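Local coordinates for mitogen activated protein kinase, putative (Leishmania donovani, PDB 4QNY) that probably transfers the gamma-phosphate of ATP to serine or threonine of protein substrates, as mitogen-activated protein kinases do, and binds an ATP analogue with magnesium, at residues A[125-130]-A[218-223]; A[133-138]-A[210-215]; A[285-290]-A[308-313]. One frame throughout, in Å; residues are numbered along the deposited sequence.

Interaction 1: A[125-130]-A[218-223]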
loop_
_atom_site.group_PDB
_atom_site.type_symbol
_atom_site.label_atom_id
_atom_site.label_comp_id
_atom_site.label_asym_id
_atom_site.label_seq_id
_atom_site.Cartn_x
_atom_site.Cartn_y
_atom_site.Cartn_z
ATOM N N ALA A 125 -6.436 21.717 -0.896
ATOM C CA ALA A 125 -7.002 21.275 -2.165
ATOM C C ALA A 125 -6.198 20.115 -2.744
ATOM O O ALA A 125 -6.761 19.195 -3.336
ATOM C CB ALA A 125 -7.055 22.431 -3.153
ATOM N N HIS A 126 -4.880 20.171 -2.573
ATOM C CA HIS A 126 -4.001 19.085 -2.996
ATOM C C HIS A 126 -4.299 17.813 -2.212
ATOM O O HIS A 126 -4.401 16.727 -2.783
ATOM C CB HIS A 126 -2.531 19.472 -2.814
ATOM C CG HIS A 126 -2.028 20.451 -3.828
ATOM N ND1 HIS A 126 -1.147 21.462 -3.512
ATOM C CD2 HIS A 126 -2.273 20.566 -5.154
ATOM C CE1 HIS A 126 -0.875 22.163 -4.598
ATOM N NE2 HIS A 126 -1.546 21.640 -5.609
ATOM N N ILE A 127 -4.438 17.965 -0.899
ATOM C CA ILE A 127 -4.678 16.838 -0.005
ATOM C C ILE A 127 -6.042 16.206 -0.261
ATOM O O ILE A 127 -6.172 14.982 -0.277
ATOM C CB ILE A 127 -4.580 17.271 1.470
ATOM C CG1 ILE A 127 -3.210 17.893 1.747
ATOM C CG2 ILE A 127 -4.821 16.093 2.394
ATOM C CD1 ILE A 127 -3.096 18.536 3.109
ATOM N N GLN A 128 -7.052 17.047 -0.468
ATOM C CA GLN A 128 -8.405 16.580 -0.758
ATOM C C GLN A 128 -8.437 15.655 -1.970
ATOM O O GLN A 128 -9.072 14.602 -1.940
ATOM C CB GLN A 128 -9.342 17.767 -0.991
ATOM C CG GLN A 128 -9.760 18.491 0.275
ATOM C CD GLN A 128 -10.395 19.839 -0.007
ATOM O OE1 GLN A 128 -10.250 20.391 -1.098
ATOM N NE2 GLN A 128 -11.105 20.375 0.979
ATOM N N PHE A 129 -7.747 16.057 -3.033
ATOM C CA PHE A 129 -7.717 15.281 -4.266
ATOM C C PHE A 129 -6.923 13.988 -4.082
ATOM O O PHE A 129 -7.290 12.945 -4.622
ATOM C CB PHE A 129 -7.128 16.114 -5.407
ATOM C CG PHE A 129 -7.307 15.497 -6.765
ATOM C CD1 PHE A 129 -8.506 14.901 -7.118
ATOM C CD2 PHE A 129 -6.281 15.528 -7.696
ATOM C CE1 PHE A 129 -8.676 14.335 -8.367
ATOM C CE2 PHE A 129 -6.444 14.965 -8.949
ATOM C CZ PHE A 129 -7.643 14.369 -9.285
ATOM N N PHE A 130 -5.838 14.063 -3.316
ATOM C CA PHE A 130 -5.044 12.881 -2.990
ATOM C C PHE A 130 -5.859 11.866 -2.197
ATOM O O PHE A 130 -5.916 10.688 -2.546
ATOM C CB PHE A 130 -3.794 13.268 -2.194
ATOM C CG PHE A 130 -2.675 13.809 -3.036
ATOM C CD1 PHE A 130 -2.576 13.484 -4.378
ATOM C CD2 PHE A 130 -1.715 14.640 -2.480
ATOM C CE1 PHE A 130 -1.543 13.981 -5.152
ATOM C CE2 PHE A 130 -0.681 15.138 -3.248
ATOM C CZ PHE A 130 -0.595 14.808 -4.585
ATOM N N GLU A 218 0.316 13.007 7.656
ATOM C CA GLU A 218 1.585 13.492 7.129
ATOM C C GLU A 218 1.379 14.562 6.061
ATOM O O GLU A 218 2.146 15.521 5.980
ATOM C CB GLU A 218 2.406 12.333 6.562
ATOM C CG GLU A 218 2.840 11.319 7.604
ATOM C CD GLU A 218 3.681 10.204 7.018
ATOM O OE1 GLU A 218 4.591 10.503 6.217
ATOM O OE2 GLU A 218 3.431 9.029 7.357
ATOM N N LEU A 219 0.342 14.391 5.245
ATOM C CA LEU A 219 0.012 15.361 4.204
ATOM C C LEU A 219 -0.368 16.710 4.806
ATOM O O LEU A 219 -0.100 17.760 4.221
ATOM C CB LEU A 219 -1.128 14.839 3.326
ATOM C CG LEU A 219 -0.795 13.695 2.365
ATOM C CD1 LEU A 219 -2.063 13.115 1.760
ATOM C CD2 LEU A 219 0.154 14.165 1.272
ATOM N N LEU A 220 -0.985 16.674 5.983
ATOM C CA LEU A 220 -1.409 17.889 6.670
ATOM C C LEU A 220 -0.233 18.640 7.290
ATOM O O LEU A 220 -0.413 19.696 7.897
ATOM C CB LEU A 220 -2.442 17.556 7.748
ATOM C CG LEU A 220 -3.864 17.286 7.254
ATOM C CD1 LEU A 220 -4.731 16.748 8.382
ATOM C CD2 LEU A 220 -4.469 18.551 6.663
ATOM N N GLY A 221 0.968 18.088 7.141
ATOM C CA GLY A 221 2.174 18.748 7.607
ATOM C C GLY A 221 2.802 18.087 8.818
ATOM O O GLY A 221 2.843 18.675 9.899
ATOM N N SER A 222 3.298 16.866 8.637
ATOM C CA SER A 222 3.919 16.128 9.731
ATOM C C SER A 222 4.731 14.927 9.253
ATOM O O SER A 222 4.482 14.377 8.182
ATOM C CB SER A 222 2.855 15.654 10.724
ATOM O OG SER A 222 3.432 14.867 11.751
ATOM N N ARG A 223 5.709 14.534 10.062
ATOM C CA ARG A 223 6.414 13.271 9.880
ATOM C C ARG A 223 5.483 12.134 10.310
ATOM O O ARG A 223 4.452 12.401 10.928
ATOM C CB ARG A 223 7.717 13.268 10.689
ATOM C CG ARG A 223 8.876 13.974 10.001
ATOM C CD ARG A 223 9.474 13.110 8.900
ATOM N NE ARG A 223 10.103 11.905 9.437
ATOM C CZ ARG A 223 10.644 10.946 8.692
ATOM N NH1 ARG A 223 10.635 11.042 7.370
ATOM N NH2 ARG A 223 11.194 9.887 9.271
#
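Ile127 and Leu219 lie alongside each other, their side chains running past one another in opposite directions as helix 124-143 meets the end of helix 206-219. The two branches of Ile127 divide the work. CG2 stands against the flank of Leu219, 4.0 Å from its CB, while the longer branch goes to the backbone. With CG1 anti to the carbonyl carbon (chi1 -57°) and the chain extended beyond it, CD1 of Ile127 comes 3.3 Å from O of Leu219. The same CD1 also touches Leu220, 3.8 Å from its CD2. One turn further along, the Phe130 ring meets Leu219 obliquely, its CD2 4.2 Å from CD2 of the leucine, so Leu219 touches side chains from two successive turns. Behind these residues helix 206-219 ends: Gly221 N and Ser222 N both donate to Glu218 O from the same face of its plane, and Gly221 leaves helical geometry with positive phi, at backbone angles that suit glycine. Leu116 and Ile131 also touch Leu219, and Leu220 continues onto Ala284 and Leu288 of helix 282-291. The contact across the segments is thus apolar, with a methyl laid against the Leu219 carbonyl; shape and burial, rather than directed polar bonds, fix how the helix end sits on its neighbour in the helical lobe of the kinase.

Interaction 2: A[133-138]-A[210-215]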
loop_
_atom_site.group_PDB
_atom_site.type_symbol
_atom_site.label_atom_id
_atom_site.label_comp_id
_atom_site.label_asym_id
_atom_site.label_seq_id
_atom_site.Cartn_x
_atom_site.Cartn_y
_atom_site.Cartn_z
ATOM N N GLN A 133 -8.951 10.228 -4.102
ATOM C CA GLN A 133 -8.489 9.266 -5.098
ATOM C C GLN A 133 -8.048 7.967 -4.435
ATOM O O GLN A 133 -8.298 6.880 -4.954
ATOM C CB GLN A 133 -7.340 9.849 -5.922
ATOM C CG GLN A 133 -7.775 10.823 -7.003
ATOM C CD GLN A 133 -6.597 11.443 -7.726
ATOM O OE1 GLN A 133 -6.323 11.120 -8.881
ATOM N NE2 GLN A 133 -5.891 12.339 -7.046
ATOM N N ALA A 134 -7.398 8.088 -3.283
ATOM C CA ALA A 134 -6.934 6.924 -2.540
ATOM C C ALA A 134 -8.108 6.125 -1.984
ATOM O O ALA A 134 -8.109 4.894 -2.030
ATOM C CB ALA A 134 -6.001 7.350 -1.418
ATOM N N LEU A 135 -9.106 6.832 -1.462
ATOM C CA LEU A 135 -10.302 6.197 -0.914
ATOM C C LEU A 135 -11.130 5.531 -2.005
ATOM O O LEU A 135 -11.605 4.409 -1.840
ATOM C CB LEU A 135 -11.154 7.221 -0.165
ATOM C CG LEU A 135 -10.613 7.707 1.178
ATOM C CD1 LEU A 135 -11.370 8.939 1.635
ATOM C CD2 LEU A 135 -10.709 6.602 2.218
ATOM N N ARG A 136 -11.300 6.236 -3.119
ATOM C CA ARG A 136 -12.036 5.709 -4.260
ATOM C C ARG A 136 -11.388 4.425 -4.778
ATOM O O ARG A 136 -12.076 3.490 -5.188
ATOM C CB ARG A 136 -12.111 6.757 -5.370
ATOM C CG ARG A 136 -12.850 6.298 -6.609
ATOM C CD ARG A 136 -12.579 7.228 -7.779
ATOM N NE ARG A 136 -12.906 6.597 -9.054
ATOM C CZ ARG A 136 -12.132 5.706 -9.665
ATOM N NH1 ARG A 136 -10.981 5.336 -9.118
ATOM N NH2 ARG A 136 -12.508 5.184 -10.824
ATOM N N ALA A 137 -10.060 4.386 -4.745
ATOM C CA ALA A 137 -9.320 3.201 -5.162
ATOM C C ALA A 137 -9.537 2.058 -4.178
ATOM O O ALA A 137 -9.721 0.908 -4.579
ATOM C CB ALA A 137 -7.839 3.517 -5.293
ATOM N N LEU A 138 -9.522 2.382 -2.889
ATOM C CA LEU A 138 -9.733 1.385 -1.846
ATOM C C LEU A 138 -11.137 0.797 -1.901
ATOM O O LEU A 138 -11.335 -0.380 -1.605
ATOM C CB LEU A 138 -9.480 1.987 -0.464
ATOM C CG LEU A 138 -8.018 2.188 -0.069
ATOM C CD1 LEU A 138 -7.931 2.795 1.318
ATOM C CD2 LEU A 138 -7.263 0.868 -0.132
ATOM N N TRP A 210 -6.952 3.008 8.211
ATOM C CA TRP A 210 -5.949 3.460 9.170
ATOM C C TRP A 210 -4.716 3.988 8.449
ATOM O O TRP A 210 -4.150 5.011 8.833
ATOM C CB TRP A 210 -5.561 2.322 10.120
ATOM C CG TRP A 210 -4.530 2.716 11.135
ATOM C CD1 TRP A 210 -3.174 2.610 11.010
ATOM C CD2 TRP A 210 -4.770 3.286 12.428
ATOM N NE1 TRP A 210 -2.557 3.077 12.146
ATOM C CE2 TRP A 210 -3.515 3.497 13.031
ATOM C CE3 TRP A 210 -5.925 3.636 13.134
ATOM C CZ2 TRP A 210 -3.382 4.043 14.306
ATOM C CZ3 TRP A 210 -5.791 4.176 14.400
ATOM C CH2 TRP A 210 -4.529 4.375 14.972
ATOM N N GLY A 211 -4.310 3.282 7.398
ATOM C CA GLY A 211 -3.169 3.683 6.595
ATOM C C GLY A 211 -3.377 5.024 5.919
ATOM O O GLY A 211 -2.447 5.820 5.809
ATOM N N ILE A 212 -4.603 5.277 5.469
ATOM C CA ILE A 212 -4.946 6.548 4.840
ATOM C C ILE A 212 -4.902 7.679 5.864
ATOM O O ILE A 212 -4.460 8.790 5.560
ATOM C CB ILE A 212 -6.341 6.493 4.182
ATOM C CG1 ILE A 212 -6.351 5.463 3.055
ATOM C CG2 ILE A 212 -6.744 7.856 3.641
ATOM C CD1 ILE A 212 -5.394 5.780 1.924
ATOM N N GLY A 213 -5.351 7.385 7.080
ATOM C CA GLY A 213 -5.298 8.344 8.168
ATOM C C GLY A 213 -3.873 8.753 8.488
ATOM O O GLY A 213 -3.587 9.932 8.687
ATOM N N CYS A 214 -2.976 7.772 8.534
ATOM C CA CYS A 214 -1.560 8.042 8.754
ATOM C C CYS A 214 -1.006 8.920 7.639
ATOM O O CYS A 214 -0.242 9.852 7.885
ATOM C CB CYS A 214 -0.767 6.737 8.834
ATOM S SG CYS A 214 -1.240 5.647 10.191
ATOM N N ILE A 215 -1.402 8.610 6.409
ATOM C CA ILE A 215 -0.988 9.384 5.246
ATOM C C ILE A 215 -1.574 10.794 5.300
ATOM O O ILE A 215 -0.890 11.772 4.994
ATOM C CB ILE A 215 -1.409 8.687 3.936
ATOM C CG1 ILE A 215 -0.626 7.385 3.757
ATOM C CG2 ILE A 215 -1.183 9.597 2.740
ATOM C CD1 ILE A 215 -1.104 6.535 2.601
#
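Two long helices at the centre of the C-terminal lobe of the protein kinase fold, 124-143 and 206-219 (helices E and F in kinase nomenclature), pack here almost antiparallel, their local directions 170° apart and their axes 11.1 Å from each other. Ile212 bridges this gap, meeting three side chains of the other helix. Its CG1 branch bends back at chi2 (-62°), which turns CD1 to lie 3.7 Å from CB of Ala134. Leu138 approaches Ile212 tip to tip, one turn along from Ala134, and puts its CD1 3.6 Å from Ile212 CG1. The other branch of the isoleucine, CG2, makes a looser contact at 4.4 Å with CD2 of Leu135. Around this group, Leu164 touches Ala134 and Ile166 touches Leu138, both from strand 164-166, while Met291 packs on both Leu135 and Ile212. All four touching residues are buried, and they meet through carbon atoms alone. Dispersion and the exclusion of water therefore hold the two helices here, with the branched isoleucine supplying one side of all three contacts across the interhelical spacing.

Interaction 3: A[285-290]-A[308-313]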
loop_
_atom_site.group_PDB
_atom_site.type_symbol
_atom_site.label_atom_id
_atom_site.label_comp_id
_atom_site.label_asym_id
_atom_site.label_seq_id
_atom_site.Cartn_x
_atom_site.Cartn_y
_atom_site.Cartn_z
ATOM N N LEU A 285 -9.430 17.868 10.198
ATOM C CA LEU A 285 -9.043 17.320 11.491
ATOM C C LEU A 285 -10.071 16.326 12.017
ATOM O O LEU A 285 -9.746 15.466 12.834
ATOM C CB LEU A 285 -8.828 18.447 12.502
ATOM C CG LEU A 285 -7.621 19.340 12.210
ATOM C CD1 LEU A 285 -7.414 20.359 13.320
ATOM C CD2 LEU A 285 -6.371 18.494 12.006
ATOM N N ASP A 286 -11.309 16.441 11.549
ATOM C CA ASP A 286 -12.336 15.482 11.934
ATOM C C ASP A 286 -12.175 14.176 11.170
ATOM O O ASP A 286 -12.285 13.093 11.747
ATOM C CB ASP A 286 -13.734 16.047 11.698
ATOM C CG ASP A 286 -14.817 15.025 11.968
ATOM O OD1 ASP A 286 -15.021 14.681 13.150
ATOM O OD2 ASP A 286 -15.458 14.558 11.003
ATOM N N LEU A 287 -11.925 14.286 9.868
ATOM C CA LEU A 287 -11.695 13.114 9.032
ATOM C C LEU A 287 -10.463 12.359 9.513
ATOM O O LEU A 287 -10.445 11.131 9.538
ATOM C CB LEU A 287 -11.533 13.517 7.566
ATOM C CG LEU A 287 -11.318 12.367 6.578
ATOM C CD1 LEU A 287 -12.508 11.420 6.587
ATOM C CD2 LEU A 287 -11.061 12.898 5.177
ATOM N N LEU A 288 -9.438 13.111 9.900
ATOM C CA LEU A 288 -8.211 12.536 10.438
ATOM C C LEU A 288 -8.478 11.813 11.755
ATOM O O LEU A 288 -7.991 10.703 11.975
ATOM C CB LEU A 288 -7.157 13.628 10.636
ATOM C CG LEU A 288 -5.792 13.187 11.166
ATOM C CD1 LEU A 288 -5.158 12.188 10.218
ATOM C CD2 LEU A 288 -4.881 14.387 11.373
ATOM N N ARG A 289 -9.255 12.453 12.623
ATOM C CA ARG A 289 -9.622 11.877 13.912
ATOM C C ARG A 289 -10.397 10.574 13.750
ATOM O O ARG A 289 -10.128 9.587 14.438
ATOM C CB ARG A 289 -10.456 12.876 14.719
ATOM C CG ARG A 289 -11.111 12.289 15.958
ATOM C CD ARG A 289 -12.399 13.024 16.299
ATOM N NE ARG A 289 -13.388 12.904 15.231
ATOM C CZ ARG A 289 -14.262 11.906 15.130
ATOM N NH1 ARG A 289 -14.273 10.937 16.035
ATOM N NH2 ARG A 289 -15.126 11.877 14.125
ATOM N N HIS A 290 -11.357 10.576 12.831
ATOM C CA HIS A 290 -12.234 9.429 12.638
ATOM C C HIS A 290 -11.520 8.288 11.910
ATOM O O HIS A 290 -11.828 7.116 12.128
ATOM C CB HIS A 290 -13.488 9.848 11.868
ATOM C CG HIS A 290 -14.690 9.007 12.166
ATOM N ND1 HIS A 290 -15.965 9.372 11.794
ATOM C CD2 HIS A 290 -14.809 7.819 12.806
ATOM C CE1 HIS A 290 -16.820 8.445 12.188
ATOM N NE2 HIS A 290 -16.144 7.491 12.804
ATOM N N HIS A 308 -17.567 12.259 3.447
ATOM C CA HIS A 308 -17.211 13.235 4.471
ATOM C C HIS A 308 -17.157 14.646 3.883
ATOM O O HIS A 308 -16.717 14.829 2.747
ATOM C CB HIS A 308 -15.868 12.865 5.106
ATOM C CG HIS A 308 -15.552 13.633 6.351
ATOM N ND1 HIS A 308 -14.871 14.830 6.335
ATOM C CD2 HIS A 308 -15.826 13.373 7.651
ATOM C CE1 HIS A 308 -14.738 15.276 7.572
ATOM N NE2 HIS A 308 -15.309 14.410 8.389
ATOM N N PRO A 309 -17.615 15.647 4.654
ATOM C CA PRO A 309 -17.623 17.060 4.247
ATOM C C PRO A 309 -16.268 17.599 3.772
ATOM O O PRO A 309 -16.237 18.607 3.066
ATOM C CB PRO A 309 -18.064 17.781 5.523
ATOM C CG PRO A 309 -18.929 16.792 6.214
ATOM C CD PRO A 309 -18.308 15.449 5.940
ATOM N N PHE A 310 -15.174 16.946 4.153
ATOM C CA PHE A 310 -13.844 17.390 3.746
ATOM C C PHE A 310 -13.612 17.159 2.254
ATOM O O PHE A 310 -12.768 17.810 1.639
ATOM C CB PHE A 310 -12.767 16.673 4.566
ATOM C CG PHE A 310 -11.360 17.056 4.194
ATOM C CD1 PHE A 310 -10.914 18.358 4.350
ATOM C CD2 PHE A 310 -10.476 16.106 3.705
ATOM C CE1 PHE A 310 -9.619 18.709 4.011
ATOM C CE2 PHE A 310 -9.180 16.451 3.367
ATOM C CZ PHE A 310 -8.750 17.752 3.523
ATOM N N LEU A 311 -14.376 16.237 1.676
ATOM C CA LEU A 311 -14.216 15.875 0.272
ATOM C C LEU A 311 -15.476 16.155 -0.542
ATOM O O LEU A 311 -15.692 15.537 -1.584
ATOM C CB LEU A 311 -13.852 14.394 0.150
ATOM C CG LEU A 311 -12.684 13.888 0.995
ATOM C CD1 LEU A 311 -12.568 12.376 0.883
ATOM C CD2 LEU A 311 -11.388 14.560 0.577
ATOM N N GLU A 312 -16.297 17.090 -0.070
ATOM C CA GLU A 312 -17.623 17.309 -0.647
ATOM C C GLU A 312 -17.598 17.832 -2.083
ATOM O O GLU A 312 -18.497 17.531 -2.871
ATOM C CB GLU A 312 -18.428 18.269 0.236
ATOM C CG GLU A 312 -17.836 19.664 0.367
ATOM C CD GLU A 312 -18.619 20.539 1.326
ATOM O OE1 GLU A 312 -19.777 20.189 1.638
ATOM O OE2 GLU A 312 -18.081 21.575 1.768
ATOM N N GLN A 313 -16.575 18.607 -2.430
ATOM C CA GLN A 313 -16.477 19.169 -3.776
ATOM C C GLN A 313 -15.935 18.153 -4.777
ATOM O O GLN A 313 -15.848 18.436 -5.973
ATOM C CB GLN A 313 -15.591 20.418 -3.774
ATOM C CG GLN A 313 -16.260 21.657 -3.194
ATOM C CD GLN A 313 -15.381 22.889 -3.285
ATOM O OE1 GLN A 313 -15.778 23.909 -3.849
ATOM N NE2 GLN A 313 -14.178 22.802 -2.727
#
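Segment 285-290 is a turn and a half of helix 282-291, whereas 308-313 begins extended at His308 and then makes a short 3-10 turn at Pro309 and Phe310; the backbones come nearest at Leu287 and Phe310, whose CA atoms are 7.1 Å apart. Beside this closest approach, His308 NE2 donates to Asp286 OD2 at 2.6 Å, almost straight at 177°. The carboxylate oxygen lies in the ring plane and accepts the N-H on its anti lone pair, with carboxylate and imidazole nearly coplanar. At the other ring nitrogen, ND1 accepts from Phe310 N at 3.1 Å, so both nitrogens are engaged and the rotation of the ring is fixed. Leu287 lies over one face, its CB 3.8 Å from the ring centroid in a CH-pi contact, and Pro309 CD rests over the opposite face. The aspartate is held in turn by Arg289, whose NE and NH2 both reach OD1 from one side of the carboxylate plane, NH2 at 3.0 Å in a salt bridge. Acceptance at ND1 and donation from NE2 are consistent with a neutral imidazole. Further in, CD2 of Leu287 meets CD2 of Phe310 at 3.6 Å, the two side chains crossing at about a right angle. The sequence His308-Pro309-Phe310 is the His-Pro-Phe signature common at the end of kinase domains, here pinned by its histidine to helix 282-291.

All three contacts belong to the helical C-terminal lobe. Interactions 1 and 2 join the same two helices, 124-143 and 206-219, at places 11 Å apart (between centres): interaction 2 lies deep, about 9 Å from the chain centre, whereas interaction 1, about 17 Å out, marks where the second helix ends. Both are wholly apolar between side chains. Interaction 3, about 21 Å out, ties helix 282-291 to the loop that follows helix 302-306, and adds a hydrogen bond from the buried His308 to the partly exposed Asp286, beside the packing of Leu287 and Phe310. It also abuts both neighbours: Leu288 touches Leu220, and Leu311 packs on Leu135, making the apolar interior continuous across the three.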